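PDB 1KCF: cruciform cutting endonuclease 1, mitochondrial, which resolves four-way Holliday junctions as a homodimeric endonuclease, cutting at the point of strand exchange, and appears important for maintaining mitochondrial DNA. Local coordinates for residues 197-201 against 202-206. Residues are numbered along the deposited sequence; the frame is centred on the assembly and turned at random.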
# COMPACT_ATOMS: atom_id res chain seq x y z
N GLU A 197 -28.26 18.70 -9.84
CA GLU A 197 -29.67 18.39 -9.63
C GLU A 197 -29.92 18.16 -8.15
O GLU A 197 -30.90 18.66 -7.59
CB GLU A 197 -30.04 17.15 -10.43
CG GLU A 197 -31.51 16.77 -10.32
CD GLU A 197 -31.83 15.50 -11.08
OE1 GLU A 197 -31.43 15.41 -12.26
OE2 GLU A 197 -32.49 14.61 -10.51
N LEU A 198 -29.04 17.40 -7.52
CA LEU A 198 -29.17 17.10 -6.10
C LEU A 198 -29.16 18.39 -5.27
O LEU A 198 -29.91 18.52 -4.31
CB LEU A 198 -28.03 16.18 -5.65
CG LEU A 198 -28.15 14.74 -6.17
CD1 LEU A 198 -26.93 13.93 -5.78
CD2 LEU A 198 -29.41 14.11 -5.60
N ILE A 199 -28.30 19.33 -5.66
CA ILE A 199 -28.20 20.61 -4.96
C ILE A 199 -29.45 21.45 -5.19
O ILE A 199 -30.07 21.94 -4.24
CB ILE A 199 -26.97 21.41 -5.43
CG1 ILE A 199 -25.69 20.68 -5.02
CG2 ILE A 199 -27.01 22.82 -4.87
CD1 ILE A 199 -24.42 21.32 -5.53
N ASP A 200 -29.81 21.62 -6.46
CA ASP A 200 -30.99 22.41 -6.81
C ASP A 200 -32.24 21.78 -6.23
O ASP A 200 -33.23 22.47 -5.97
CB ASP A 200 -31.11 22.52 -8.34
CG ASP A 200 -29.90 23.18 -8.99
OD1 ASP A 200 -29.92 23.37 -10.22
OD2 ASP A 200 -28.93 23.51 -8.27
N GLY A 201 -32.20 20.47 -6.02
CA GLY A 201 -33.35 19.78 -5.45
C GLY A 201 -33.30 19.75 -3.94
O GLY A 201 -34.13 19.11 -3.29
N GLN A 202 -32.32 20.45 -3.37
CA GLN A 202 -32.16 20.52 -1.92
C GLN A 202 -31.93 19.15 -1.27
O GLN A 202 -32.23 18.97 -0.09
CB GLN A 202 -33.37 21.19 -1.28
CG GLN A 202 -33.61 22.63 -1.70
CD GLN A 202 -34.78 23.25 -0.97
OE1 GLN A 202 -35.93 22.83 -1.12
NE2 GLN A 202 -34.49 24.27 -0.15
N LYS A 203 -31.40 18.20 -2.03
CA LYS A 203 -31.12 16.87 -1.49
C LYS A 203 -29.75 16.90 -0.83
O LYS A 203 -29.41 16.04 -0.02
CB LYS A 203 -31.15 15.82 -2.60
CG LYS A 203 -32.53 15.61 -3.20
CD LYS A 203 -33.49 15.10 -2.14
CE LYS A 203 -34.92 15.08 -2.65
NZ LYS A 203 -35.86 14.68 -1.56
N ILE A 204 -28.97 17.91 -1.20
CA ILE A 204 -27.63 18.13 -0.67
C ILE A 204 -27.56 19.61 -0.27
O ILE A 204 -27.74 20.49 -1.11
CB ILE A 204 -26.54 17.85 -1.72
CG1 ILE A 204 -26.41 16.34 -1.96
CG2 ILE A 204 -25.21 18.44 -1.28
CD1 ILE A 204 -25.38 15.98 -3.01
N LEU A 205 -27.32 19.87 1.01
CA LEU A 205 -27.21 21.23 1.51
C LEU A 205 -25.79 21.46 1.98
O LEU A 205 -25.01 20.51 2.11
CB LEU A 205 -28.17 21.46 2.69
CG LEU A 205 -29.68 21.44 2.43
CD1 LEU A 205 -30.42 21.59 3.75
CD2 LEU A 205 -30.05 22.55 1.47
N PHE A 206 -25.45 22.72 2.24
CA PHE A 206 -24.12 23.06 2.70
C PHE A 206 -24.13 23.75 4.06
O PHE A 206 -24.91 24.66 4.30
CB PHE A 206 -23.42 23.95 1.68
CG PHE A 206 -23.25 23.31 0.34
CD1 PHE A 206 -24.33 23.17 -0.52
CD2 PHE A 206 -22.01 22.84 -0.07
CE1 PHE A 206 -24.18 22.57 -1.77
CE2 PHE A 206 -21.85 22.24 -1.31
CZ PHE A 206 -22.94 22.10 -2.17
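Lys203 and Gln202 return their backbone N-H groups to the last turn of helix 191-200, and these bonds close the helix end. Lys203 N reaches Leu198 O at 2.7 Å, with a C=O...N angle of 166° that places the donor nearly in line with the carbonyl. Gln202 N lies 2.8 Å from Ile199 O but stands above that carbonyl's plane, 64° out of it. Leu198 O also accepts a weak bond from Ile204 N, at 3.3 Å, so two donors share this one oxygen. The 6→1 and 5→2 pairing, together with the positive phi of Gln202, defines a Schellman motif with Gln202 as its C-prime residue. Gly201 has just left helical geometry, although its N still bonds to Glu197 O.

The motif turns the chain straight into strand 204-206, the outermost strand, within this chain, on one side of the mixed sheet of this RNase H-like, RuvC-family fold. Lys203 and Leu205 pair through their backbones with strand 65-73, while helix 209-217 packs on Ile199 and Phe206, and Trp175 of helix 168-179 touches Leu198.

Among the apolar contacts, Ile204 points its CB toward the helix, and its side chain, extended beyond CG1, brings CD1 to 3.7 Å from Leu198 CB; the same methyl also meets Leu198 CD1 at 3.8 Å, the two side chains crossing obliquely. Leu198 CD2 touches the aliphatic CB of Lys203 at 3.9 Å, at about a right angle, whereas the amine end of the lysine leads away. Farther along the strand, Phe206 turns the edge of its ring to Ile199 CD1, which lies near the ring plane, 3.8 Å from Phe206 CZ. Ile199 CG1 lies beside its backbone N (chi1 -66°) and CD1 extends beyond it to that edge.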